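Local coordinates for erythrocyte membrane protein 1 (Plasmodium falciparum, PDB 2XU0) that probably binds receptors on the host cell surface, being the N-terminal NTS-DBL1-alpha region of a longer adhesion protein whose rosette formation heparin inhibits, at residues K20-R23 and N24-N28; Q141-E144 and F145-N148; C324-K327 and K328-I331; I364-L368 and D369-C373. The protein carries 10 engineered substitutions. One frame throughout, in Å; residues are numbered along the deposited sequence.

Contact 1 (K20-R23 and N24-N28); sequences KSAR and NVLEN
S21 OG accepts the backbone N-H of N24 at 3.1 Å from N24 N, with an N-H...O angle of 164°, which identifies S21 as the N-cap of helix 22-39 in the N-terminal segment of PfEMP1. The serine hydroxyl stands between its own backbone N and carbonyl carbon (chi1 71°), and this places OG over the first turn, where the helix has no earlier carbonyl to offer. The i to i+4 ladder takes over at once. V25 N donates to S21 O at 2.9 Å, L26 N to A22 O at 2.8 Å, and E27 N to R23 O at 3.0 Å.

Side chains follow the same spacing. L26 CG presses on A22 O at 3.1 Å, and L26 CD1 lies 4.3 Å from A22 CB, a light apolar contact on the side that meets L313 and E317 of helix 311-338. On another side of the helix R23 reaches toward strand 279-281, where NH2 also bonds F279 O, and N24 OD1 covers one face of its guanidinium. E27 CG, anti to its carbonyl carbon (chi1 -85°), lies 3.2 Å from R23 O, and the bend at chi2 then turns the carboxylate aside. R23 NH1 and E27 OE2 remain 4.7 Å apart, so opposite charges are neighbours without forming a bridge.

What positions these groups lies just beyond. The carboxylate of E17 forms a salt bridge to R23 NH2 through OE1 and hydrogen-bonds S21 OG through OE2, tying the cap to the arginine, while N24 ND2 bonds S18 O. The E27 carboxylate is held by three partners: OE2 by Y278 OH and T304 OG1, and OE1 by Y305 N.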
loop_
_atom_site.group_PDB
_atom_site.type_symbol
_atom_site.label_atom_id
_atom_site.label_comp_id
_atom_site.label_asym_id
_atom_site.label_seq_id
_atom_site.Cartn_x
_atom_site.Cartn_y
_atom_site.Cartn_z
ATOM N N LYS A 20 9.201 -9.123 -11.887
ATOM C CA LYS A 20 9.963 -7.904 -11.595
ATOM C C LYS A 20 9.072 -6.735 -11.144
ATOM O O LYS A 20 9.493 -5.578 -11.221
ATOM C CB LYS A 20 10.894 -7.527 -12.767
ATOM C CG LYS A 20 12.156 -8.375 -12.851
ATOM C CD LYS A 20 12.958 -7.982 -14.072
ATOM C CE LYS A 20 14.175 -8.852 -14.284
ATOM N NZ LYS A 20 14.713 -8.710 -15.664
ATOM N N SER A 21 7.858 -7.027 -10.615
ATOM C CA SER A 21 6.991 -5.988 -10.032
ATOM C C SER A 21 7.662 -5.628 -8.714
ATOM O O SER A 21 8.399 -6.474 -8.162
ATOM C CB SER A 21 5.585 -6.541 -9.760
ATOM O OG SER A 21 5.577 -7.459 -8.675
ATOM N N ALA A 22 7.459 -4.387 -8.217
ATOM C CA ALA A 22 8.079 -3.971 -6.951
ATOM C C ALA A 22 7.672 -4.869 -5.836
ATOM O O ALA A 22 8.519 -5.203 -5.040
ATOM C CB ALA A 22 7.735 -2.505 -6.612
ATOM N N ARG A 23 6.366 -5.272 -5.758
ATOM C CA ARG A 23 5.901 -6.192 -4.731
ATOM C C ARG A 23 6.711 -7.487 -4.732
ATOM O O ARG A 23 7.151 -7.911 -3.677
ATOM C CB ARG A 23 4.377 -6.479 -4.838
ATOM C CG ARG A 23 3.868 -7.329 -3.636
ATOM C CD ARG A 23 2.359 -7.614 -3.668
ATOM N NE ARG A 23 1.957 -8.418 -4.828
ATOM C CZ ARG A 23 2.013 -9.750 -4.880
ATOM N NH1 ARG A 23 2.458 -10.447 -3.841
ATOM N NH2 ARG A 23 1.655 -10.392 -5.982
ATOM N N ASN A 24 6.887 -8.120 -5.888
ATOM C CA ASN A 24 7.654 -9.355 -5.995
ATOM C C ASN A 24 9.113 -9.175 -5.629
ATOM O O ASN A 24 9.660 -9.981 -4.867
ATOM C CB ASN A 24 7.491 -10.008 -7.419
ATOM C CG ASN A 24 6.207 -10.755 -7.539
ATOM O OD1 ASN A 24 5.732 -11.326 -6.564
ATOM N ND2 ASN A 24 5.593 -10.746 -8.713
ATOM N N VAL A 25 9.742 -8.104 -6.131
ATOM C CA VAL A 25 11.161 -7.848 -5.820
ATOM C C VAL A 25 11.344 -7.560 -4.313
ATOM O O VAL A 25 12.251 -8.104 -3.707
ATOM C CB VAL A 25 11.750 -6.744 -6.739
ATOM C CG1 VAL A 25 13.096 -6.223 -6.231
ATOM C CG2 VAL A 25 11.863 -7.251 -8.185
ATOM N N LEU A 26 10.444 -6.776 -3.704
ATOM C CA LEU A 26 10.582 -6.432 -2.284
ATOM C C LEU A 26 10.337 -7.645 -1.406
ATOM O O LEU A 26 11.050 -7.820 -0.419
ATOM C CB LEU A 26 9.673 -5.233 -1.877
ATOM C CG LEU A 26 9.868 -3.891 -2.625
ATOM C CD1 LEU A 26 8.659 -2.959 -2.420
ATOM C CD2 LEU A 26 11.137 -3.203 -2.228
ATOM N N GLU A 27 9.327 -8.470 -1.748
ATOM C CA GLU A 27 8.993 -9.717 -1.039
ATOM C C GLU A 27 10.216 -10.666 -1.064
ATOM O O GLU A 27 10.535 -11.331 -0.060
ATOM C CB GLU A 27 7.820 -10.426 -1.739
ATOM C CG GLU A 27 6.445 -9.947 -1.314
ATOM C CD GLU A 27 5.932 -10.562 -0.035
ATOM O OE1 GLU A 27 6.743 -11.121 0.735
ATOM O OE2 GLU A 27 4.723 -10.417 0.232
ATOM N N ASN A 28 10.904 -10.697 -2.188
ATOM C CA ASN A 28 12.090 -11.534 -2.299
ATOM C C ASN A 28 13.233 -11.072 -1.411
ATOM O O ASN A 28 13.929 -11.909 -0.834
ATOM C CB ASN A 28 12.487 -11.791 -3.722
ATOM C CG ASN A 28 11.585 -12.802 -4.382
ATOM O OD1 ASN A 28 11.431 -13.929 -3.908
ATOM N ND2 ASN A 28 10.936 -12.412 -5.460
#

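Contact 2 (Q141-E144 and F145-N148); sequences QNLE and FLDN
L143 O receives a hydrogen bond from a water whose oxygen lies 2.6 Å away, and the same water accepts from L146 N, so one molecule bridges the two leucine backbones where the 3-10 segment 141-144 gives way to loop. The turn itself is read from its i to i+3 bonds. E144 N reaches Q141 O at 3.1 Å. F145 N donates to N142 O at 3.3 Å with a bent N-H...O angle of 143°, the donor standing well above the carbonyl plane.

The F145 side chain folds back over this turn, with CG anti to its carbonyl carbon (chi1 -58°). E144 O lies over one face of its ring. Q141 OE1 sits at the ring edge near its plane, 3.2 Å from F145 CE2, so it meets the C-H rim; the amide and ring planes are 86° apart.

L143 and L146 lie side by side and point the same way, with L143 CB 4.0 Å from L146 CD2. This leucine pair packs between helix 154-175, through N160, and helix 216-231, through V217 and V224; N142 secures the turn to the former helix by its bonds to T164 OG1 and N160 O.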
loop_
_atom_site.group_PDB
_atom_site.type_symbol
_atom_site.label_atom_id
_atom_site.label_comp_id
_atom_site.label_asym_id
_atom_site.label_seq_id
_atom_site.Cartn_x
_atom_site.Cartn_y
_atom_site.Cartn_z
ATOM N N GLN A 141 -7.780 1.381 17.158
ATOM C CA GLN A 141 -8.410 2.024 18.314
ATOM C C GLN A 141 -8.301 1.338 19.674
ATOM O O GLN A 141 -8.034 2.015 20.670
ATOM C CB GLN A 141 -9.812 2.502 17.966
ATOM C CG GLN A 141 -10.187 3.806 18.655
ATOM C CD GLN A 141 -11.164 3.615 19.785
ATOM O OE1 GLN A 141 -11.085 4.299 20.805
ATOM N NE2 GLN A 141 -12.134 2.720 19.605
ATOM N N ASN A 142 -8.386 -0.005 19.711
ATOM C CA ASN A 142 -8.269 -0.796 20.938
ATOM C C ASN A 142 -6.886 -0.732 21.546
ATOM O O ASN A 142 -6.743 -0.883 22.774
ATOM C CB ASN A 142 -8.659 -2.256 20.660
ATOM C CG ASN A 142 -7.778 -2.959 19.662
ATOM O OD1 ASN A 142 -7.630 -2.543 18.498
ATOM N ND2 ASN A 142 -7.167 -4.036 20.108
ATOM N N LEU A 143 -5.850 -0.498 20.694
ATOM C CA LEU A 143 -4.466 -0.375 21.147
ATOM C C LEU A 143 -4.215 0.968 21.852
ATOM O O LEU A 143 -3.147 1.136 22.430
ATOM C CB LEU A 143 -3.440 -0.635 20.016
ATOM C CG LEU A 143 -3.536 -1.966 19.218
ATOM C CD1 LEU A 143 -2.333 -2.130 18.297
ATOM C CD2 LEU A 143 -3.624 -3.183 20.151
ATOM N N GLU A 144 -5.211 1.892 21.864
ATOM C CA GLU A 144 -5.117 3.184 22.589
ATOM C C GLU A 144 -5.490 3.005 24.080
ATOM O O GLU A 144 -5.505 3.975 24.834
ATOM C CB GLU A 144 -6.036 4.245 21.966
ATOM C CG GLU A 144 -5.746 4.599 20.515
ATOM C CD GLU A 144 -6.573 5.747 19.979
ATOM O OE1 GLU A 144 -6.881 6.675 20.763
ATOM O OE2 GLU A 144 -6.926 5.718 18.777
ATOM N N PHE A 145 -5.752 1.746 24.498
ATOM C CA PHE A 145 -6.196 1.344 25.833
ATOM C C PHE A 145 -5.365 0.186 26.368
ATOM O O PHE A 145 -5.900 -0.809 26.872
ATOM C CB PHE A 145 -7.705 0.989 25.776
ATOM C CG PHE A 145 -8.544 2.138 25.268
ATOM C CD1 PHE A 145 -8.956 3.153 26.126
ATOM C CD2 PHE A 145 -8.887 2.229 23.926
ATOM C CE1 PHE A 145 -9.697 4.236 25.647
ATOM C CE2 PHE A 145 -9.609 3.319 23.446
ATOM C CZ PHE A 145 -10.030 4.304 24.314
ATOM N N LEU A 146 -4.042 0.329 26.261
ATOM C CA LEU A 146 -3.069 -0.659 26.697
ATOM C C LEU A 146 -2.442 -0.249 28.027
ATOM O O LEU A 146 -1.908 -1.104 28.734
ATOM C CB LEU A 146 -1.995 -0.818 25.606
ATOM C CG LEU A 146 -2.047 -2.021 24.624
ATOM C CD1 LEU A 146 -3.465 -2.543 24.374
ATOM C CD2 LEU A 146 -1.376 -1.664 23.306
ATOM N N ASP A 147 -2.494 1.052 28.365
ATOM C CA ASP A 147 -1.951 1.555 29.620
ATOM C C ASP A 147 -3.038 1.398 30.688
ATOM O O ASP A 147 -3.866 2.294 30.889
ATOM C CB ASP A 147 -1.474 3.016 29.479
ATOM C CG ASP A 147 -0.599 3.547 30.609
ATOM O OD1 ASP A 147 -0.346 2.791 31.579
ATOM O OD2 ASP A 147 -0.161 4.712 30.519
ATOM N N ASN A 148 -3.065 0.203 31.305
ATOM C CA ASN A 148 -3.997 -0.221 32.353
ATOM C C ASN A 148 -3.379 -1.331 33.211
ATOM O O ASN A 148 -2.394 -1.951 32.800
ATOM C CB ASN A 148 -5.346 -0.663 31.765
ATOM C CG ASN A 148 -5.238 -1.768 30.748
ATOM O OD1 ASN A 148 -4.830 -2.891 31.054
ATOM N ND2 ASN A 148 -5.616 -1.475 29.519
HETATM O O HOH W 1 -2.504 2.334 24.656
#

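Contact 3 (C324-K327 and K328-I331); sequences CRIK and KIKI
K327 and I331 represent the regular backbone bonding of this turn within helix 311-338: I331 N donates to K327 O at 2.8 Å, and K330 N to I326 O at 2.9 Å. Two residues earlier the pattern is slacker. K328 N is split between C324 O and R325 O, each 3.3 Å from it and both weak, the second with an N-H...O angle of 123°.

Apolar contact gathers around I326. Its CD1 meets I329 CD1 at 3.9 Å, and on its other branch CG2 touches CE of K330 at 3.5 Å; the lysine thus presents its aliphatic chain to the isoleucine and bends only at chi4 (-99°). K327 and I331 run alongside each other, with K327 CG 4.2 Å from I331 CG1.

The charged ends diverge to different partners. I326 CD1 lies over one face of the R325 guanidinium, toward its rim, and I329 CD1 approaches R325 NH1 obliquely at 3.9 Å, while R325 NE forms a salt bridge with E322. K330 NZ pairs with E107, K327 NZ bonds T460 O, and K328 NZ bonds H441 O.

The turn is fixed to its surroundings by the disulfide from C324 to C442 in the short helix 440-443, and by helix 371-407, whose W383 packs on I326 and makes a cation-pi contact with K330, while Y380 packs on K327, K330 and I331.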
loop_
_atom_site.group_PDB
_atom_site.type_symbol
_atom_site.label_atom_id
_atom_site.label_comp_id
_atom_site.label_asym_id
_atom_site.label_seq_id
_atom_site.Cartn_x
_atom_site.Cartn_y
_atom_site.Cartn_z
ATOM N N CYS A 324 -2.382 3.887 -10.411
ATOM C CA CYS A 324 -2.682 3.250 -11.709
ATOM C C CYS A 324 -4.114 2.690 -11.739
ATOM O O CYS A 324 -4.800 2.807 -12.760
ATOM C CB CYS A 324 -1.661 2.164 -12.010
ATOM S SG CYS A 324 0.013 2.780 -12.334
ATOM N N ARG A 325 -4.552 2.078 -10.632
ATOM C CA ARG A 325 -5.892 1.493 -10.520
ATOM C C ARG A 325 -6.944 2.600 -10.634
ATOM O O ARG A 325 -7.782 2.515 -11.517
ATOM C CB ARG A 325 -6.050 0.694 -9.225
ATOM C CG ARG A 325 -7.469 0.131 -9.019
ATOM C CD ARG A 325 -7.601 -0.614 -7.705
ATOM N NE ARG A 325 -7.719 0.281 -6.551
ATOM C CZ ARG A 325 -8.853 0.846 -6.137
ATOM N NH1 ARG A 325 -9.984 0.642 -6.796
ATOM N NH2 ARG A 325 -8.857 1.633 -5.074
ATOM N N ILE A 326 -6.840 3.656 -9.789
ATOM C CA ILE A 326 -7.723 4.824 -9.771
ATOM C C ILE A 326 -7.697 5.607 -11.087
ATOM O O ILE A 326 -8.753 6.072 -11.519
ATOM C CB ILE A 326 -7.523 5.722 -8.498
ATOM C CG1 ILE A 326 -7.809 4.958 -7.163
ATOM C CG2 ILE A 326 -8.303 7.028 -8.551
ATOM C CD1 ILE A 326 -9.137 4.225 -7.126
ATOM N N LYS A 327 -6.519 5.763 -11.714
ATOM C CA LYS A 327 -6.378 6.456 -12.995
ATOM C C LYS A 327 -7.290 5.823 -14.061
ATOM O O LYS A 327 -7.931 6.553 -14.827
ATOM C CB LYS A 327 -4.911 6.480 -13.475
ATOM C CG LYS A 327 -4.694 7.269 -14.768
ATOM C CD LYS A 327 -3.228 7.238 -15.215
ATOM C CE LYS A 327 -3.069 7.993 -16.504
ATOM N NZ LYS A 327 -1.659 8.036 -16.969
ATOM N N LYS A 328 -7.355 4.475 -14.102
ATOM C CA LYS A 328 -8.224 3.767 -15.046
ATOM C C LYS A 328 -9.698 4.128 -14.804
ATOM O O LYS A 328 -10.409 4.432 -15.767
ATOM C CB LYS A 328 -8.005 2.247 -14.992
ATOM C CG LYS A 328 -6.824 1.801 -15.834
ATOM C CD LYS A 328 -6.555 0.320 -15.648
ATOM C CE LYS A 328 -5.130 -0.030 -15.980
ATOM N NZ LYS A 328 -4.601 -1.078 -15.070
ATOM N N ILE A 329 -10.118 4.190 -13.526
ATOM C CA ILE A 329 -11.482 4.582 -13.169
ATOM C C ILE A 329 -11.789 6.022 -13.623
ATOM O O ILE A 329 -12.864 6.282 -14.189
ATOM C CB ILE A 329 -11.719 4.406 -11.661
ATOM C CG1 ILE A 329 -11.720 2.901 -11.266
ATOM C CG2 ILE A 329 -13.015 5.138 -11.211
ATOM C CD1 ILE A 329 -11.582 2.651 -9.757
ATOM N N LYS A 330 -10.838 6.943 -13.391
ATOM C CA LYS A 330 -11.011 8.349 -13.733
ATOM C C LYS A 330 -11.009 8.589 -15.229
ATOM O O LYS A 330 -11.814 9.388 -15.683
ATOM C CB LYS A 330 -9.999 9.238 -13.002
ATOM C CG LYS A 330 -10.127 9.119 -11.516
ATOM C CD LYS A 330 -9.510 10.272 -10.785
ATOM C CE LYS A 330 -9.823 10.140 -9.315
ATOM N NZ LYS A 330 -10.960 10.992 -8.893
ATOM N N ILE A 331 -10.160 7.880 -16.001
ATOM C CA ILE A 331 -10.107 8.013 -17.466
ATOM C C ILE A 331 -11.454 7.613 -18.102
ATOM O O ILE A 331 -11.920 8.290 -19.020
ATOM C CB ILE A 331 -8.903 7.251 -18.077
ATOM C CG1 ILE A 331 -7.554 7.925 -17.743
ATOM C CG2 ILE A 331 -9.063 6.975 -19.601
ATOM C CD1 ILE A 331 -7.274 9.221 -18.412
#

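Contact 4 (I364-L368 and D369-C373); sequences IFVDL and DCPRC
D367 meets C370 through its carboxylate, and the path from CB outward explains how. At CB the chain turns so that CG sits between the backbone N and the carbonyl carbon (chi1 70°), folding the acid toward the chain that follows. CG comes 3.6 Å from D369 N. Of the two oxygens, OD1 does the work: it accepts the N-H of C370 at 2.9 Å from C370 N, with an N-H...O angle of 155°, approached on the syn side and 31° out of the carboxylate plane. The same OD1 lies 3.1 Å from C370 CB, wedged against the cysteine side chain. OD2 turns the other way, to 3.7 Å from D369 CB.

The peptide oxygens add to this. P371 has no N-H to give, and its CD packs 3.2 Å from D367 O as the chain enters helix 371-407, while V366 CG1 touches the proline ring at CG, 3.9 Å away. D369 O lies over the centre of one face of the R372 guanidinium, and R372 NH1 makes a salt bridge of 3.5 Å with D369 OD1.

Two disulfides, C370 to C347 and C373 to C338, anchor this surface strip to the subdomain. D367 OD2 and D369 OD2 are 4.5 Å apart, close for like charges. R372, bridged to D369, may offset part of the repulsion between the two acids, and the nearby N-terminal end of the helix may also favour their negative charge; the C370 N-H in turn would tend to stabilise D367 as the charged carboxylate.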
loop_
_atom_site.group_PDB
_atom_site.type_symbol
_atom_site.label_atom_id
_atom_site.label_comp_id
_atom_site.label_asym_id
_atom_site.label_seq_id
_atom_site.Cartn_x
_atom_site.Cartn_y
_atom_site.Cartn_z
ATOM N N ILE A 364 -15.173 27.955 -34.000
ATOM C CA ILE A 364 -15.422 27.262 -32.744
ATOM C C ILE A 364 -16.929 27.047 -32.534
ATOM O O ILE A 364 -17.697 28.013 -32.554
ATOM C CB ILE A 364 -14.829 28.065 -31.541
ATOM C CG1 ILE A 364 -13.459 28.773 -31.794
ATOM C CG2 ILE A 364 -14.915 27.316 -30.225
ATOM C CD1 ILE A 364 -12.252 27.953 -32.082
ATOM N N PHE A 365 -17.344 25.798 -32.272
ATOM C CA PHE A 365 -18.730 25.519 -31.926
ATOM C C PHE A 365 -18.816 24.750 -30.627
ATOM O O PHE A 365 -18.329 23.616 -30.516
ATOM C CB PHE A 365 -19.530 24.849 -33.043
ATOM C CG PHE A 365 -21.002 24.753 -32.712
ATOM C CD1 PHE A 365 -21.836 25.859 -32.847
ATOM C CD2 PHE A 365 -21.550 23.567 -32.236
ATOM C CE1 PHE A 365 -23.195 25.768 -32.540
ATOM C CE2 PHE A 365 -22.905 23.481 -31.925
ATOM C CZ PHE A 365 -23.722 24.580 -32.083
ATOM N N VAL A 366 -19.438 25.388 -29.636
ATOM C CA VAL A 366 -19.646 24.820 -28.312
ATOM C C VAL A 366 -21.119 24.444 -28.236
ATOM O O VAL A 366 -21.964 25.333 -28.186
ATOM C CB VAL A 366 -19.225 25.813 -27.177
ATOM C CG1 VAL A 366 -19.510 25.243 -25.788
ATOM C CG2 VAL A 366 -17.760 26.222 -27.302
ATOM N N ASP A 367 -21.429 23.134 -28.246
ATOM C CA ASP A 367 -22.791 22.624 -28.084
ATOM C C ASP A 367 -23.101 22.598 -26.567
ATOM O O ASP A 367 -22.355 23.177 -25.770
ATOM C CB ASP A 367 -22.952 21.225 -28.743
ATOM C CG ASP A 367 -22.227 20.082 -28.042
ATOM O OD1 ASP A 367 -21.268 20.361 -27.296
ATOM O OD2 ASP A 367 -22.655 18.912 -28.206
ATOM N N LEU A 368 -24.175 21.929 -26.164
ATOM C CA LEU A 368 -24.533 21.912 -24.751
ATOM C C LEU A 368 -24.021 20.689 -24.004
ATOM O O LEU A 368 -23.910 20.741 -22.780
ATOM C CB LEU A 368 -26.040 22.153 -24.541
ATOM C CG LEU A 368 -26.578 23.426 -25.231
ATOM C CD1 LEU A 368 -27.930 23.209 -25.712
ATOM C CD2 LEU A 368 -26.505 24.661 -24.339
ATOM N N ASP A 369 -23.648 19.617 -24.736
ATOM C CA ASP A 369 -23.088 18.417 -24.116
ATOM C C ASP A 369 -21.585 18.567 -23.798
ATOM O O ASP A 369 -21.159 18.201 -22.702
ATOM C CB ASP A 369 -23.359 17.167 -24.970
ATOM C CG ASP A 369 -24.826 16.790 -25.111
ATOM O OD1 ASP A 369 -25.672 17.401 -24.412
ATOM O OD2 ASP A 369 -25.131 15.882 -25.917
ATOM N N CYS A 370 -20.792 19.117 -24.746
ATOM C CA CYS A 370 -19.338 19.278 -24.595
ATOM C C CYS A 370 -18.802 20.115 -23.432
ATOM O O CYS A 370 -17.779 19.700 -22.882
ATOM C CB CYS A 370 -18.643 19.569 -25.915
ATOM S SG CYS A 370 -18.850 18.250 -27.137
ATOM N N PRO A 371 -19.502 21.170 -22.914
ATOM C CA PRO A 371 -19.020 21.822 -21.675
ATOM C C PRO A 371 -18.803 20.823 -20.530
ATOM O O PRO A 371 -17.899 21.047 -19.744
ATOM C CB PRO A 371 -20.124 22.840 -21.353
ATOM C CG PRO A 371 -20.728 23.160 -22.689
ATOM C CD PRO A 371 -20.731 21.832 -23.407
ATOM N N ARG A 372 -19.564 19.700 -20.473
ATOM C CA ARG A 372 -19.393 18.639 -19.464
ATOM C C ARG A 372 -18.026 17.912 -19.604
ATOM O O ARG A 372 -17.499 17.414 -18.604
ATOM C CB ARG A 372 -20.520 17.598 -19.529
ATOM C CG ARG A 372 -21.915 18.143 -19.253
ATOM C CD ARG A 372 -22.896 17.048 -18.851
ATOM N NE ARG A 372 -23.113 16.041 -19.898
ATOM C CZ ARG A 372 -24.000 16.149 -20.884
ATOM N NH1 ARG A 372 -24.751 17.239 -20.996
ATOM N NH2 ARG A 372 -24.136 15.173 -21.769
ATOM N N CYS A 373 -17.479 17.821 -20.850
ATOM C CA CYS A 373 -16.150 17.258 -21.108
ATOM C C CYS A 373 -15.141 18.184 -20.455
ATOM O O CYS A 373 -14.285 17.705 -19.723
ATOM C CB CYS A 373 -15.861 17.094 -22.597
ATOM S SG CYS A 373 -14.169 16.538 -22.963
#

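Overall arrangement
All four contacts are local, and they succeed one another along the chain. Helix 311-338 connects three of them: contact 1 packs against its early residues, contact 3 is one of its turns, and C338 at its end is disulfide-bonded to C373 of contact 4. Contacts 1 and 3 have centres 22 Å apart, with nearest atoms about 11 Å apart; contacts 3 and 4, both in the C-terminal DBL subdomain, have centres 24 Å and nearest atoms about 9 Å apart. Contact 2 is remote, 38 Å from contact 3 and 56 Å from contact 4, centre to centre. All four lie away from the magnesium and proline sites.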